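PDB 3ANP: transcriptional repressor, TetR family from Thermus thermophilus, which probably binds operator DNA as a repressor controlling fatty acid degradation, and binds lauroyl-CoA as its ligand. Local coordinates for residues R10-R13 / I14-A18; E20-N24 / R25-E29. All coordinates share one frame; numbering follows the deposited sequence.

Interaction 1. Residues R10-R13 / I14-A18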
# COMPACT_ATOMS: atom_id res chain seq x y z
N ARG A 10 3.90 -31.23 -16.54
CA ARG A 10 2.49 -31.11 -16.21
C ARG A 10 2.18 -29.75 -15.58
O ARG A 10 1.16 -29.14 -15.91
CB ARG A 10 2.06 -32.24 -15.27
CG ARG A 10 0.66 -32.08 -14.77
CD ARG A 10 0.16 -33.37 -14.13
NE ARG A 10 -0.32 -34.30 -15.15
CZ ARG A 10 -1.03 -35.39 -14.89
NH1 ARG A 10 -1.35 -35.70 -13.63
NH2 ARG A 10 -1.44 -36.17 -15.88
N ARG A 11 3.04 -29.27 -14.68
CA ARG A 11 2.79 -27.97 -14.06
C ARG A 11 2.82 -26.87 -15.11
O ARG A 11 1.97 -25.97 -15.11
CB ARG A 11 3.83 -27.66 -12.98
CG ARG A 11 3.65 -26.28 -12.33
CD ARG A 11 4.69 -26.04 -11.26
NE ARG A 11 4.49 -26.96 -10.15
CZ ARG A 11 3.55 -26.80 -9.21
NH1 ARG A 11 2.74 -25.75 -9.25
NH2 ARG A 11 3.41 -27.70 -8.26
N GLU A 12 3.78 -26.93 -16.03
CA GLU A 12 3.87 -25.89 -17.05
C GLU A 12 2.67 -25.90 -18.00
O GLU A 12 2.21 -24.85 -18.42
CB GLU A 12 5.19 -26.00 -17.83
CG GLU A 12 5.57 -24.72 -18.58
CD GLU A 12 5.21 -24.75 -20.07
OE1 GLU A 12 5.35 -23.68 -20.74
OE2 GLU A 12 4.81 -25.82 -20.58
N ARG A 13 2.15 -27.09 -18.31
CA ARG A 13 1.01 -27.16 -19.21
C ARG A 13 -0.24 -26.58 -18.52
O ARG A 13 -1.02 -25.86 -19.14
CB ARG A 13 0.75 -28.61 -19.64
CG ARG A 13 -0.24 -28.72 -20.79
CD ARG A 13 -0.40 -30.15 -21.29
NE ARG A 13 -1.12 -31.00 -20.34
CZ ARG A 13 -0.55 -31.99 -19.65
NH1 ARG A 13 0.75 -32.25 -19.79
NH2 ARG A 13 -1.29 -32.74 -18.84
N ILE A 14 -0.42 -26.90 -17.25
CA ILE A 14 -1.55 -26.37 -16.50
C ILE A 14 -1.40 -24.84 -16.46
O ILE A 14 -2.35 -24.10 -16.71
CB ILE A 14 -1.58 -26.94 -15.06
CG1 ILE A 14 -1.95 -28.43 -15.11
CG2 ILE A 14 -2.57 -26.13 -14.19
CD1 ILE A 14 -1.70 -29.18 -13.81
N PHE A 15 -0.19 -24.37 -16.15
CA PHE A 15 0.07 -22.94 -16.10
C PHE A 15 -0.29 -22.26 -17.43
O PHE A 15 -1.02 -21.26 -17.47
CB PHE A 15 1.55 -22.69 -15.77
CG PHE A 15 1.94 -21.24 -15.83
CD1 PHE A 15 2.58 -20.72 -16.96
CD2 PHE A 15 1.65 -20.38 -14.77
CE1 PHE A 15 2.91 -19.36 -17.03
CE2 PHE A 15 1.98 -19.04 -14.83
CZ PHE A 15 2.61 -18.52 -15.97
N ARG A 16 0.21 -22.82 -18.53
CA ARG A 16 -0.08 -22.25 -19.84
C ARG A 16 -1.56 -22.23 -20.14
O ARG A 16 -2.09 -21.23 -20.65
CB ARG A 16 0.65 -23.02 -20.94
CG ARG A 16 2.15 -22.78 -20.93
CD ARG A 16 2.80 -23.19 -22.25
NE ARG A 16 2.84 -24.64 -22.41
CZ ARG A 16 2.03 -25.33 -23.21
NH1 ARG A 16 1.12 -24.71 -23.94
NH2 ARG A 16 2.14 -26.65 -23.25
N ALA A 17 -2.22 -23.34 -19.83
CA ALA A 17 -3.66 -23.46 -20.07
C ALA A 17 -4.43 -22.38 -19.30
O ALA A 17 -5.33 -21.74 -19.84
CB ALA A 17 -4.13 -24.84 -19.64
N ALA A 18 -4.08 -22.19 -18.03
CA ALA A 18 -4.76 -21.18 -17.22
C ALA A 18 -4.52 -19.75 -17.71
O ALA A 18 -5.45 -18.94 -17.77
CB ALA A 18 -4.33 -21.30 -15.74

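Interaction 2. Residues E20-N24 / R25-E29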
# COMPACT_ATOMS: atom_id res chain seq x y z
N GLU A 20 -3.79 -18.65 -20.73
CA GLU A 20 -4.52 -18.41 -21.97
C GLU A 20 -6.01 -18.14 -21.67
O GLU A 20 -6.59 -17.17 -22.19
CB GLU A 20 -4.38 -19.61 -22.93
CG GLU A 20 -5.10 -19.44 -24.26
CD GLU A 20 -4.44 -18.42 -25.20
OE1 GLU A 20 -3.56 -17.65 -24.77
OE2 GLU A 20 -4.83 -18.38 -26.39
N LEU A 21 -6.61 -18.96 -20.81
CA LEU A 21 -8.02 -18.75 -20.45
C LEU A 21 -8.19 -17.42 -19.73
O LEU A 21 -9.14 -16.69 -20.00
CB LEU A 21 -8.54 -19.89 -19.54
CG LEU A 21 -8.84 -21.19 -20.29
CD1 LEU A 21 -8.91 -22.37 -19.33
CD2 LEU A 21 -10.17 -21.04 -21.06
N PHE A 22 -7.28 -17.11 -18.80
CA PHE A 22 -7.37 -15.84 -18.06
C PHE A 22 -7.30 -14.67 -19.04
O PHE A 22 -8.06 -13.69 -18.95
CB PHE A 22 -6.23 -15.69 -17.04
CG PHE A 22 -6.24 -16.70 -15.89
CD1 PHE A 22 -7.40 -17.37 -15.53
CD2 PHE A 22 -5.08 -16.92 -15.15
CE1 PHE A 22 -7.41 -18.25 -14.43
CE2 PHE A 22 -5.07 -17.79 -14.06
CZ PHE A 22 -6.24 -18.46 -13.70
N ARG A 23 -6.37 -14.76 -19.98
CA ARG A 23 -6.20 -13.70 -20.97
C ARG A 23 -7.40 -13.55 -21.88
O ARG A 23 -7.89 -12.44 -22.08
CB ARG A 23 -4.96 -13.97 -21.84
CG ARG A 23 -3.66 -13.60 -21.17
CD ARG A 23 -2.44 -13.91 -22.06
NE ARG A 23 -1.22 -13.36 -21.47
CZ ARG A 23 -0.20 -14.09 -21.04
NH1 ARG A 23 0.85 -13.49 -20.51
NH2 ARG A 23 -0.22 -15.42 -21.15
N ASN A 24 -7.88 -14.66 -22.43
CA ASN A 24 -9.01 -14.64 -23.36
C ASN A 24 -10.40 -14.46 -22.76
O ASN A 24 -11.29 -13.91 -23.41
CB ASN A 24 -9.03 -15.92 -24.20
CG ASN A 24 -7.86 -16.00 -25.17
OD1 ASN A 24 -7.36 -14.97 -25.62
ND2 ASN A 24 -7.44 -17.21 -25.51
N ARG A 25 -10.59 -14.92 -21.52
CA ARG A 25 -11.92 -14.85 -20.92
C ARG A 25 -12.02 -14.13 -19.58
O ARG A 25 -13.12 -13.91 -19.08
CB ARG A 25 -12.48 -16.28 -20.80
CG ARG A 25 -12.61 -16.99 -22.16
CD ARG A 25 -12.97 -18.46 -22.04
NE ARG A 25 -14.29 -18.66 -21.45
CZ ARG A 25 -14.82 -19.85 -21.18
NH1 ARG A 25 -16.03 -19.93 -20.64
NH2 ARG A 25 -14.13 -20.95 -21.44
N GLY A 26 -10.88 -13.77 -19.01
CA GLY A 26 -10.91 -13.08 -17.73
C GLY A 26 -10.52 -14.02 -16.60
O GLY A 26 -10.86 -15.21 -16.62
N PHE A 27 -9.82 -13.48 -15.60
CA PHE A 27 -9.37 -14.26 -14.46
C PHE A 27 -10.51 -14.77 -13.60
O PHE A 27 -10.63 -15.98 -13.34
CB PHE A 27 -8.42 -13.44 -13.58
CG PHE A 27 -7.98 -14.17 -12.35
CD1 PHE A 27 -7.09 -15.24 -12.45
CD2 PHE A 27 -8.53 -13.85 -11.11
CE1 PHE A 27 -6.76 -16.00 -11.31
CE2 PHE A 27 -8.21 -14.60 -9.97
CZ PHE A 27 -7.32 -15.68 -10.08
N GLN A 28 -11.34 -13.84 -13.14
CA GLN A 28 -12.47 -14.15 -12.29
C GLN A 28 -13.48 -15.08 -12.95
O GLN A 28 -14.05 -15.95 -12.29
CB GLN A 28 -13.20 -12.87 -11.87
CG GLN A 28 -12.38 -11.92 -11.00
CD GLN A 28 -11.98 -12.53 -9.67
OE1 GLN A 28 -12.72 -13.34 -9.09
NE2 GLN A 28 -10.81 -12.14 -9.17
N GLU A 29 -13.68 -14.90 -14.26
CA GLU A 29 -14.66 -15.70 -15.02
C GLU A 29 -14.23 -17.14 -15.33
O GLU A 29 -15.06 -18.00 -15.62
CB GLU A 29 -15.00 -14.99 -16.33
CG GLU A 29 -15.65 -13.62 -16.15
CD GLU A 29 -14.64 -12.47 -16.18
OE1 GLU A 29 -13.51 -12.63 -15.68
OE2 GLU A 29 -15.00 -11.39 -16.69

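Interaction 1. Residues R10-R13 / I14-A18
Glu12 and Arg16, one helical turn apart on helix 3-25, form a salt bridge in which NE of Arg16 donates its N-H to OE2 of Glu12, 2.9 Å away. The bond is nearly straight, 168° at the hydrogen. CD and OE2 of Glu12 lie at the guanidinium edge, close to its plane, whereas OE2 is met from above the carboxylate plane; the two flat groups are turned 40° against each other. The bend at chi2 of Glu12 (-99°) folds the carboxylate over the aliphatic part of Arg16, whose CD lies 3.0 Å from Glu12 OE1. The same two residues are tied again through the backbone, Arg16 N to Glu12 O at 2.9 Å, and matching i to i+4 bonds link Ile14 N with Arg10 O and Ala17 N with Arg13 O. On another side of the turn the apolar contact is lighter: CD1 of Ile14 touches CG, in the aliphatic part of Arg10, at 3.9 Å. Arg11 and Arg13 take partners elsewhere in the fold: NH1 of Arg11 bonds Tyr49 O and its guanidinium makes a cation-pi contact with Tyr50, while NE of Arg13 bonds Ala39 O. This i to i+4 Glu-Arg pair lies along the first helix of the TetR-type DNA-binding domain. There Ile14 packs against Phe46 and Tyr49 of helix 43-49, Ala17 and Ala18 touch helix 32-39, and Phe15 reaches helix 54-77.

Interaction 2. Residues E20-N24 / R25-E29
Leu21 meets Arg25 twice at the end of helix 3-25: its carbonyl O accepts a hydrogen bond from Arg25 N, 2.7 Å away, and its CD2 lies 3.9 Å from CD of Arg25, the two side chains running alongside each other. The far end of that arginine goes on to a salt bridge with Glu34. Phe22 follows, its O accepting from Gly26 N at 2.8 Å in a bent bond of 134° that comes from above the carbonyl plane. Its ring takes the edge of Phe27 in a T-shaped stack, the planes 67° apart. The centroids are 4.7 Å apart, and Phe27 CD1 stands 3.4 Å above the centre of the Phe22 ring. Phe27 is swung there by its CG standing anti to the backbone N (chi1 177°). An alanine in place of Phe22 would take away the ring face, and the Phe27 edge would probably be left facing a gap and freer to turn. Asn24 reaches back one turn to Glu20 in a weak bond, ND2 to OE2. Gly26, with its positive phi, turns the chain out of the helix. This is a glycine-terminated helix end leading into the predicted helix-turn-helix, as in TetR-family DNA-binding domains.

In the fold
Interactions 1 and 2 lie in series on helix 3-25, their centres about 14 Å apart: residues 10-18 occupy its middle, and residues 20-29 carry it to its end and into the loop before helix 32-39. Both use helix 3-25 and send side chains against helices 32-39 and 54-77, the latter leading into the C-terminal ligand-binding domain; interaction 2 also reaches helix 101-110 through Phe22 and Phe27. Neither contact supplies a pocket residue. The side chain of Phe15 is about 12 Å from the bound dodecyl-CoA and that of Arg23 about 11 Å. The two contacts lie in the N-terminal, TetR-type DNA-binding part, near the acyl-CoA but outside its pocket.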